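Side-chain contacts in kojibiose phosphorylase (Gut metagenome, PDB 6W0P), which belongs to glycosyl hydrolase family 65, enzymes acting on carbohydrates that join an N-terminal beta-sandwich domain to an (alpha/alpha)6-barrel catalytic domain and a small C-terminal domain: residues A[428-433]-A[437-442]; A[443-448]-A[512-517]; A[44-49]-A[113-118]. One frame throughout, in Å; residues are numbered along the deposited sequence.

Interaction 1: A[428-433]-A[437-442]; sequences YHYMKI and HKFMQN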
loop_
_atom_site.group_PDB
_atom_site.type_symbol
_atom_site.label_atom_id
_atom_site.label_comp_id
_atom_site.label_asym_id
_atom_site.label_seq_id
_atom_site.Cartn_x
_atom_site.Cartn_y
_atom_site.Cartn_z
ATOM N N TYR A 428 21.233 24.325 -12.175
ATOM C CA TYR A 428 20.966 25.784 -12.204
ATOM C C TYR A 428 21.706 26.512 -11.070
ATOM O O TYR A 428 22.383 27.520 -11.322
ATOM C CB TYR A 428 19.461 26.020 -12.126
ATOM C CG TYR A 428 19.050 27.432 -11.811
ATOM C CD1 TYR A 428 19.068 28.429 -12.776
ATOM C CD2 TYR A 428 18.610 27.770 -10.540
ATOM C CE1 TYR A 428 18.687 29.730 -12.479
ATOM C CE2 TYR A 428 18.210 29.061 -10.233
ATOM C CZ TYR A 428 18.253 30.044 -11.203
ATOM O OH TYR A 428 17.839 31.303 -10.854
ATOM N N HIS A 429 21.598 26.028 -9.836
ATOM C CA HIS A 429 22.236 26.656 -8.652
ATOM C C HIS A 429 23.760 26.612 -8.824
ATOM O O HIS A 429 24.435 27.627 -8.578
ATOM C CB HIS A 429 21.726 25.994 -7.361
ATOM C CG HIS A 429 21.835 26.857 -6.152
ATOM N ND1 HIS A 429 21.465 26.409 -4.899
ATOM C CD2 HIS A 429 22.330 28.097 -5.991
ATOM C CE1 HIS A 429 21.695 27.372 -4.021
ATOM N NE2 HIS A 429 22.236 28.419 -4.662
ATOM N N TYR A 430 24.271 25.481 -9.296
ATOM C CA TYR A 430 25.713 25.245 -9.520
ATOM C C TYR A 430 26.255 26.253 -10.547
ATOM O O TYR A 430 27.332 26.868 -10.324
ATOM C CB TYR A 430 25.937 23.819 -10.019
ATOM C CG TYR A 430 27.380 23.544 -10.327
ATOM C CD1 TYR A 430 28.305 23.536 -9.302
ATOM C CD2 TYR A 430 27.831 23.337 -11.624
ATOM C CE1 TYR A 430 29.649 23.309 -9.545
ATOM C CE2 TYR A 430 29.171 23.098 -11.882
ATOM C CZ TYR A 430 30.084 23.102 -10.838
ATOM O OH TYR A 430 31.411 22.888 -11.032
ATOM N N MET A 431 25.540 26.387 -11.669
ATOM C CA MET A 431 25.927 27.295 -12.772
ATOM C C MET A 431 25.811 28.735 -12.257
ATOM O O MET A 431 26.644 29.567 -12.646
ATOM C CB MET A 431 25.046 27.077 -14.010
ATOM C CG MET A 431 25.254 25.704 -14.638
ATOM S SD MET A 431 26.952 25.458 -15.281
ATOM C CE MET A 431 26.954 26.701 -16.575
ATOM N N LYS A 432 24.856 29.005 -11.369
ATOM C CA LYS A 432 24.643 30.370 -10.847
ATOM C C LYS A 432 25.827 30.770 -9.948
ATOM O O LYS A 432 26.167 31.943 -9.942
ATOM C CB LYS A 432 23.305 30.455 -10.116
ATOM C CG LYS A 432 22.993 31.833 -9.557
ATOM C CD LYS A 432 22.003 31.801 -8.427
ATOM C CE LYS A 432 20.589 32.173 -8.824
ATOM N NZ LYS A 432 19.718 32.223 -7.619
ATOM N N ILE A 433 26.454 29.831 -9.241
ATOM C CA ILE A 433 27.614 30.141 -8.359
ATOM C C ILE A 433 28.921 30.096 -9.167
ATOM O O ILE A 433 29.790 30.926 -8.885
ATOM C CB ILE A 433 27.641 29.195 -7.141
ATOM C CG1 ILE A 433 26.332 29.230 -6.346
ATOM C CG2 ILE A 433 28.838 29.500 -6.261
ATOM C CD1 ILE A 433 25.907 30.617 -5.891
ATOM N N HIS A 437 31.201 26.248 -17.686
ATOM C CA HIS A 437 30.841 25.983 -19.107
ATOM C C HIS A 437 31.077 24.510 -19.464
ATOM O O HIS A 437 30.192 23.923 -20.111
ATOM C CB HIS A 437 31.612 26.913 -20.043
ATOM C CG HIS A 437 30.961 27.085 -21.370
ATOM N ND1 HIS A 437 31.228 26.249 -22.433
ATOM C CD2 HIS A 437 30.063 27.988 -21.804
ATOM C CE1 HIS A 437 30.527 26.634 -23.474
ATOM N NE2 HIS A 437 29.805 27.694 -23.115
ATOM N N LYS A 438 32.225 23.952 -19.068
ATOM C CA LYS A 438 32.648 22.561 -19.384
ATOM C C LYS A 438 31.709 21.534 -18.737
ATOM O O LYS A 438 31.369 20.550 -19.402
ATOM C CB LYS A 438 34.091 22.327 -18.941
ATOM C CG LYS A 438 35.114 23.139 -19.719
ATOM C CD LYS A 438 36.395 22.385 -20.045
ATOM C CE LYS A 438 37.336 23.181 -20.937
ATOM N NZ LYS A 438 37.626 22.475 -22.211
ATOM N N PHE A 439 31.332 21.728 -17.472
ATOM C CA PHE A 439 30.327 20.880 -16.796
ATOM C C PHE A 439 29.036 20.877 -17.631
ATOM O O PHE A 439 28.507 19.780 -17.878
ATOM C CB PHE A 439 30.017 21.343 -15.372
ATOM C CG PHE A 439 28.785 20.657 -14.856
ATOM C CD1 PHE A 439 28.827 19.317 -14.507
ATOM C CD2 PHE A 439 27.562 21.306 -14.861
ATOM C CE1 PHE A 439 27.677 18.656 -14.111
ATOM C CE2 PHE A 439 26.416 20.642 -14.453
ATOM C CZ PHE A 439 26.473 19.317 -14.086
ATOM N N MET A 440 28.536 22.048 -18.043
ATOM C CA MET A 440 27.236 22.137 -18.756
ATOM C C MET A 440 27.365 21.404 -20.107
ATOM O O MET A 440 26.550 20.497 -20.366
ATOM C CB MET A 440 26.790 23.592 -18.942
ATOM C CG MET A 440 25.454 23.763 -19.654
ATOM S SD MET A 440 24.027 23.017 -18.796
ATOM C CE MET A 440 23.781 24.185 -17.460
ATOM N N GLN A 441 28.392 21.711 -20.903
ATOM C CA GLN A 441 28.615 21.076 -22.233
ATOM C C GLN A 441 28.731 19.555 -22.070
ATOM O O GLN A 441 28.002 18.834 -22.744
ATOM C CB GLN A 441 29.874 21.642 -22.898
ATOM C CG GLN A 441 30.122 21.128 -24.318
ATOM C CD GLN A 441 28.981 21.415 -25.269
ATOM O OE1 GLN A 441 28.712 22.561 -25.642
ATOM N NE2 GLN A 441 28.292 20.360 -25.671
ATOM N N ASN A 442 29.617 19.078 -21.200
ATOM C CA ASN A 442 29.984 17.637 -21.138
ATOM C C ASN A 442 28.883 16.817 -20.433
ATOM O O ASN A 442 28.790 15.619 -20.743
ATOM C CB ASN A 442 31.360 17.443 -20.493
ATOM C CG ASN A 442 32.482 18.098 -21.267
ATOM O OD1 ASN A 442 32.279 18.534 -22.393
ATOM N ND2 ASN A 442 33.671 18.141 -20.691
#
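Tyr430 and Phe439 both hold CG trans to their own backbone N (chi1 177° for Tyr430), a setting that carries each ring off its helix and into the seam between helix 428-433 and helix 437-442. There they form a T-shaped (edge-to-face) pair. The CD2-CE2 side of the Tyr430 ring is directed at the face of Phe439, with the planes at 80° and the centroids 5.2 Å apart. Tyr430 CE2 comes to 3.8 Å from Phe439 CD2.

Beside the rings the two methionines interlock. Each chain is bent at chi2 and chi3, and each methyl folds in against a part of its partner nearer the backbone: Met440 CE lies 3.5 Å from Met431 CG, while Met431 CE lies 3.9 Å from Met440 CB. Met431 SD joins the two halves of the contact, meeting the edge of the Phe439 ring near its plane at 4.2 Å from CD2. The hydroxyl of Tyr430 leaves this apolar layer to hydrogen-bond Asp436 and Gln365, and Asp436 also takes the backbone N-H of Phe439, tying the ring pair to the turn that links the helices.

The two segments form a helical hairpin, their axes 10.7 Å apart at closest and 150° between directions, with Met431 nearest Met440 in backbone register. Bulky side chains fill this wide gap. Helix 365-376 covers the aromatic pair through Ile372, and helix 487-504 meets both methionines through Tyr499, placing the hairpin in the helical core of the catalytic domain.

Interaction 2: A[443-448]-A[512-517]; sequences YGIEML and DKILDK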
loop_
_atom_site.group_PDB
_atom_site.type_symbol
_atom_site.label_atom_id
_atom_site.label_comp_id
_atom_site.label_asym_id
_atom_site.label_seq_id
_atom_site.Cartn_x
_atom_site.Cartn_y
_atom_site.Cartn_z
ATOM N N TYR A 443 28.066 17.428 -19.556
ATOM C CA TYR A 443 27.133 16.707 -18.640
ATOM C C TYR A 443 25.769 17.400 -18.511
ATOM O O TYR A 443 24.741 16.743 -18.694
ATOM C CB TYR A 443 27.789 16.541 -17.272
ATOM C CG TYR A 443 29.108 15.822 -17.331
ATOM C CD1 TYR A 443 29.164 14.494 -17.715
ATOM C CD2 TYR A 443 30.301 16.476 -17.061
ATOM C CE1 TYR A 443 30.368 13.817 -17.808
ATOM C CE2 TYR A 443 31.513 15.809 -17.136
ATOM C CZ TYR A 443 31.546 14.477 -17.511
ATOM O OH TYR A 443 32.726 13.797 -17.583
ATOM N N GLY A 444 25.767 18.689 -18.177
ATOM C CA GLY A 444 24.573 19.443 -17.746
ATOM C C GLY A 444 23.438 19.369 -18.741
ATOM O O GLY A 444 22.337 18.976 -18.356
ATOM N N ILE A 445 23.707 19.737 -19.984
ATOM C CA ILE A 445 22.692 19.804 -21.070
ATOM C C ILE A 445 22.012 18.438 -21.173
ATOM O O ILE A 445 20.788 18.401 -21.167
ATOM C CB ILE A 445 23.353 20.250 -22.383
ATOM C CG1 ILE A 445 24.041 21.606 -22.211
ATOM C CG2 ILE A 445 22.341 20.254 -23.529
ATOM C CD1 ILE A 445 24.925 22.008 -23.377
ATOM N N GLU A 446 22.791 17.356 -21.226
ATOM C CA GLU A 446 22.248 15.983 -21.344
ATOM C C GLU A 446 21.234 15.727 -20.213
ATOM O O GLU A 446 20.102 15.281 -20.528
ATOM C CB GLU A 446 23.361 14.939 -21.327
ATOM C CG GLU A 446 22.833 13.566 -21.705
ATOM C CD GLU A 446 23.826 12.438 -21.562
ATOM O OE1 GLU A 446 25.028 12.736 -21.475
ATOM O OE2 GLU A 446 23.390 11.265 -21.516
ATOM N N MET A 447 21.626 16.004 -18.964
ATOM C CA MET A 447 20.784 15.818 -17.750
ATOM C C MET A 447 19.514 16.654 -17.873
ATOM O O MET A 447 18.453 16.142 -17.478
ATOM C CB MET A 447 21.518 16.246 -16.480
ATOM C CG MET A 447 22.691 15.372 -16.178
ATOM S SD MET A 447 23.681 16.046 -14.864
ATOM C CE MET A 447 22.826 15.328 -13.459
ATOM N N LEU A 448 19.624 17.882 -18.383
ATOM C CA LEU A 448 18.472 18.818 -18.474
ATOM C C LEU A 448 17.491 18.339 -19.562
ATOM O O LEU A 448 16.242 18.486 -19.362
ATOM C CB LEU A 448 18.978 20.227 -18.776
ATOM C CG LEU A 448 19.762 20.918 -17.658
ATOM C CD1 LEU A 448 20.167 22.320 -18.100
ATOM C CD2 LEU A 448 18.953 20.990 -16.361
ATOM N N ASP A 512 23.846 19.649 -30.547
ATOM C CA ASP A 512 23.508 18.877 -31.774
ATOM C C ASP A 512 23.607 17.380 -31.477
ATOM O O ASP A 512 22.582 16.698 -31.530
ATOM C CB ASP A 512 24.431 19.260 -32.936
ATOM C CG ASP A 512 23.888 20.352 -33.846
ATOM O OD1 ASP A 512 24.711 21.122 -34.383
ATOM O OD2 ASP A 512 22.656 20.421 -34.021
ATOM N N LYS A 513 24.809 16.901 -31.160
ATOM C CA LYS A 513 25.082 15.475 -30.849
ATOM C C LYS A 513 24.343 15.084 -29.557
ATOM O O LYS A 513 24.035 13.880 -29.407
ATOM C CB LYS A 513 26.591 15.229 -30.734
ATOM C CG LYS A 513 27.417 15.530 -31.982
ATOM C CD LYS A 513 27.382 14.427 -33.022
ATOM C CE LYS A 513 27.738 14.914 -34.415
ATOM N NZ LYS A 513 27.412 13.907 -35.453
ATOM N N ILE A 514 24.061 16.043 -28.661
ATOM C CA ILE A 514 23.389 15.777 -27.350
ATOM C C ILE A 514 21.892 15.564 -27.605
ATOM O O ILE A 514 21.371 14.493 -27.194
ATOM C CB ILE A 514 23.676 16.890 -26.317
ATOM C CG1 ILE A 514 25.141 16.864 -25.880
ATOM C CG2 ILE A 514 22.742 16.771 -25.118
ATOM C CD1 ILE A 514 25.630 18.143 -25.239
ATOM N N LEU A 515 21.231 16.518 -28.267
ATOM C CA LEU A 515 19.779 16.413 -28.577
ATOM C C LEU A 515 19.521 15.140 -29.400
ATOM O O LEU A 515 18.542 14.411 -29.085
ATOM C CB LEU A 515 19.289 17.667 -29.313
ATOM C CG LEU A 515 19.205 18.949 -28.479
ATOM C CD1 LEU A 515 18.655 20.108 -29.297
ATOM C CD2 LEU A 515 18.350 18.763 -27.239
ATOM N N ASP A 516 20.369 14.858 -30.396
ATOM C CA ASP A 516 20.257 13.640 -31.238
ATOM C C ASP A 516 20.360 12.397 -30.347
ATOM O O ASP A 516 19.477 11.540 -30.444
ATOM C CB ASP A 516 21.319 13.598 -32.340
ATOM C CG ASP A 516 20.948 12.644 -33.458
ATOM O OD1 ASP A 516 20.053 13.004 -34.242
ATOM O OD2 ASP A 516 21.524 11.534 -33.505
ATOM N N LYS A 517 21.392 12.304 -29.508
ATOM C CA LYS A 517 21.654 11.116 -28.640
ATOM C C LYS A 517 20.472 10.888 -27.683
ATOM O O LYS A 517 20.169 9.709 -27.383
ATOM C CB LYS A 517 22.960 11.317 -27.863
ATOM C CG LYS A 517 23.380 10.171 -26.943
ATOM C CD LYS A 517 23.867 10.626 -25.566
ATOM C CE LYS A 517 24.397 9.491 -24.707
ATOM N NZ LYS A 517 25.470 9.937 -23.785
HETATM O O HOH W 1 25.021 8.586 -21.769
#
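Ile514 presses its CG2 methyl onto helix 443-448 at Ile445 and Glu446, where the short helix 513-518 packs against helix 437-458 of the (alpha/alpha)6-barrel catalytic domain. The axes of the two helix segments run in broadly the same direction and approach to 9.8 Å, crossing at -33°. Ile514 and Glu446 are the nearest residues in backbone register.

The tight part is apolar. Ile514 CG2 meets Ile445 CG2 at 3.8 Å, the two side chains crossing at about a right angle, and its second support is the main chain itself, Glu446 CA at 3.9 Å. Behind this methyl contact, Ile445 rests on Ile503 of helix 487-504.

One turn farther along the short helix the contact becomes polar and looser. Glu446 reaches out as an extended chain from a trans chi1 of -169°, which brings its carboxylate beyond the isoleucines. Lys517, an exposed residue, bends at chi2 and chi4 to approach it obliquely. Lys517 NZ stands 3.4 Å from Glu446 OE2, a long salt bridge whose hydrogen bond is weak, and it is farther still, 3.7 Å, from Glu446 OE1. That second oxygen has another partner in the hydroxyl of Tyr376 on helix 365-376, which probably helps fix the carboxylate's rotation so that OE2 is left facing the lysine. The ion pair lies at the exposed border of the contact, beside the closer methyl packing. A water sits beside it, at a doubtfully short distance from Lys517 NZ, and donates a hydrogen bond of 3.1 Å to Glu446 OE2.

Interaction 3: A[44-49]-A[113-118]; sequences AFFDET and FKRILD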
loop_
_atom_site.group_PDB
_atom_site.type_symbol
_atom_site.label_atom_id
_atom_site.label_comp_id
_atom_site.label_asym_id
_atom_site.label_seq_id
_atom_site.Cartn_x
_atom_site.Cartn_y
_atom_site.Cartn_z
ATOM N N ALA A 44 30.285 5.278 16.599
ATOM C CA ALA A 44 31.192 5.344 17.762
ATOM C C ALA A 44 30.910 4.150 18.677
ATOM O O ALA A 44 30.901 4.326 19.924
ATOM C CB ALA A 44 31.035 6.645 18.483
ATOM N N PHE A 45 30.698 2.978 18.076
ATOM C CA PHE A 45 30.501 1.725 18.822
ATOM C C PHE A 45 31.824 1.453 19.536
ATOM O O PHE A 45 32.872 1.796 18.995
ATOM C CB PHE A 45 30.056 0.591 17.899
ATOM C CG PHE A 45 31.059 0.230 16.835
ATOM C CD1 PHE A 45 32.098 -0.643 17.112
ATOM C CD2 PHE A 45 30.970 0.780 15.571
ATOM C CE1 PHE A 45 33.030 -0.966 16.133
ATOM C CE2 PHE A 45 31.911 0.476 14.601
ATOM C CZ PHE A 45 32.934 -0.401 14.879
ATOM N N PHE A 46 31.729 0.933 20.752
ATOM C CA PHE A 46 32.856 0.424 21.565
ATOM C C PHE A 46 33.663 -0.585 20.753
ATOM O O PHE A 46 33.079 -1.446 20.080
ATOM C CB PHE A 46 32.340 -0.201 22.867
ATOM C CG PHE A 46 31.799 0.795 23.860
ATOM C CD1 PHE A 46 31.816 2.161 23.597
ATOM C CD2 PHE A 46 31.314 0.371 25.084
ATOM C CE1 PHE A 46 31.349 3.078 24.531
ATOM C CE2 PHE A 46 30.838 1.287 26.009
ATOM C CZ PHE A 46 30.866 2.638 25.738
ATOM N N ASP A 47 34.985 -0.473 20.847
ATOM C CA ASP A 47 35.951 -1.364 20.155
ATOM C C ASP A 47 35.830 -2.753 20.782
ATOM O O ASP A 47 35.557 -3.693 20.046
ATOM C CB ASP A 47 37.361 -0.798 20.274
ATOM C CG ASP A 47 37.374 0.692 20.005
ATOM O OD1 ASP A 47 37.654 1.058 18.855
ATOM O OD2 ASP A 47 37.069 1.471 20.946
ATOM N N GLU A 48 35.978 -2.835 22.099
ATOM C CA GLU A 48 35.936 -4.101 22.875
ATOM C C GLU A 48 34.520 -4.667 22.818
ATOM O O GLU A 48 33.618 -3.925 22.415
ATOM C CB GLU A 48 36.375 -3.879 24.327
ATOM C CG GLU A 48 35.381 -3.095 25.184
ATOM C CD GLU A 48 35.381 -1.579 25.022
ATOM O OE1 GLU A 48 36.132 -1.083 24.173
ATOM O OE2 GLU A 48 34.622 -0.899 25.736
ATOM N N THR A 49 34.343 -5.922 23.231
ATOM C CA THR A 49 33.007 -6.553 23.441
ATOM C C THR A 49 32.109 -5.620 24.275
ATOM O O THR A 49 32.549 -5.120 25.314
ATOM C CB THR A 49 33.170 -7.935 24.085
ATOM O OG1 THR A 49 33.850 -8.751 23.131
ATOM C CG2 THR A 49 31.860 -8.574 24.488
ATOM N N PHE A 113 35.425 7.333 33.237
ATOM C CA PHE A 113 35.090 7.188 31.797
ATOM C C PHE A 113 34.965 8.593 31.211
ATOM O O PHE A 113 34.301 9.456 31.808
ATOM C CB PHE A 113 33.775 6.423 31.634
ATOM C CG PHE A 113 33.279 6.222 30.225
ATOM C CD1 PHE A 113 32.598 7.224 29.565
ATOM C CD2 PHE A 113 33.404 4.996 29.604
ATOM C CE1 PHE A 113 32.129 7.035 28.278
ATOM C CE2 PHE A 113 32.939 4.806 28.311
ATOM C CZ PHE A 113 32.297 5.825 27.654
ATOM N N LYS A 114 35.581 8.816 30.062
ATOM C CA LYS A 114 35.451 10.094 29.328
ATOM C C LYS A 114 35.529 9.755 27.841
ATOM O O LYS A 114 36.433 8.992 27.480
ATOM C CB LYS A 114 36.523 11.070 29.830
ATOM C CG LYS A 114 36.549 12.423 29.147
ATOM C CD LYS A 114 37.425 13.416 29.889
ATOM C CE LYS A 114 37.307 14.841 29.386
ATOM N NZ LYS A 114 37.523 15.828 30.478
ATOM N N ARG A 115 34.562 10.242 27.061
ATOM C CA ARG A 115 34.473 10.109 25.581
ATOM C C ARG A 115 34.683 11.498 24.961
ATOM O O ARG A 115 34.000 12.445 25.408
ATOM C CB ARG A 115 33.093 9.568 25.205
ATOM C CG ARG A 115 33.062 8.834 23.880
ATOM C CD ARG A 115 31.679 8.721 23.274
ATOM N NE ARG A 115 30.746 7.969 24.096
ATOM C CZ ARG A 115 30.242 6.768 23.821
ATOM N NH1 ARG A 115 30.567 6.103 22.730
ATOM N NH2 ARG A 115 29.384 6.229 24.661
ATOM N N ILE A 116 35.578 11.626 23.981
ATOM C CA ILE A 116 35.927 12.934 23.347
ATOM C C ILE A 116 35.906 12.808 21.826
ATOM O O ILE A 116 36.574 11.922 21.285
ATOM C CB ILE A 116 37.297 13.440 23.816
ATOM C CG1 ILE A 116 37.359 13.518 25.340
ATOM C CG2 ILE A 116 37.612 14.778 23.165
ATOM C CD1 ILE A 116 38.745 13.771 25.894
ATOM N N LEU A 117 35.182 13.699 21.151
ATOM C CA LEU A 117 35.346 13.912 19.694
ATOM C C LEU A 117 35.984 15.294 19.555
ATOM O O LEU A 117 35.402 16.273 20.056
ATOM C CB LEU A 117 33.989 13.787 19.003
ATOM C CG LEU A 117 33.956 14.200 17.526
ATOM C CD1 LEU A 117 34.800 13.269 16.683
ATOM C CD2 LEU A 117 32.540 14.229 16.988
ATOM N N ASP A 118 37.173 15.379 18.974
ATOM C CA ASP A 118 37.838 16.689 18.757
ATOM C C ASP A 118 37.444 17.213 17.371
ATOM O O ASP A 118 37.869 16.649 16.369
ATOM C CB ASP A 118 39.350 16.576 18.933
ATOM C CG ASP A 118 39.992 17.927 19.152
ATOM O OD1 ASP A 118 39.558 18.876 18.465
ATOM O OD2 ASP A 118 40.899 18.013 20.038
#
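Phe46 and Phe113 supply the apolar part of this contact, their side chains coming from opposite directions to meet at the far ends of the rings. Phe46 CZ lies 4.0 Å from Phe113 CE2 and the same distance from Phe113 CZ. The approach is oblique at both rings. Phe113 sends its ring out from the strand through a trans chi1 of 179°, toward the segment 44-49.

The guanidinium of Arg115 comes up to the edge of the Phe46 ring. The Arg115 and Phe46 side chains cross at about a right angle, yet the guanidinium and ring planes are only 31° apart. Arg115 NH1 sits at the ring edge, near the ring plane and 3.6 Å from Phe46 CE1, and Arg115 NH2 is 3.7 Å from that carbon. A bend at chi3 (-62°) turns the otherwise extended arginine chain into this position.

Phe113 and Arg115 stand two residues apart on strand 109-118 and so face the same way, off the large antiparallel sheet of the family 65 N-terminal beta-sandwich domain. Segment 44-49, an irregular loop between strands 40-42 and 58-60, passes across that sheet face.

Polar contacts gather round the same arginine. Ala44 O lies in the guanidinium plane, at its edge, 3.3 Å from Arg115 NH1. Arg115 is buried, and its charge is met by a salt bridge from NE to Glu18 on the adjacent strand 15-19, while NH1 hydrogen-bonds Tyr124 on strand 123-132. Phe46 also takes part in a cation-pi contact with Arg126 of that same strand.

Overall arrangement
Along the chain interaction 3 comes first, in the N-terminal domain, followed by interactions 1 and 2 in the catalytic domain. The latter two have centres 13 Å apart and share helix 437-458: its first turns serve interaction 1, and the following ones interaction 2. They touch directly, Met440 SD packing on Leu448 CD1, so the short helix 513-518 and the hairpin with helix 418-434 are held by consecutive parts of one helix. Interaction 3 lies on the opposite side of the chain's centre, its centre 43 Å from that of interaction 1 and 50 Å from that of interaction 2. The set thus samples two different domains, one helical and one beta-rich.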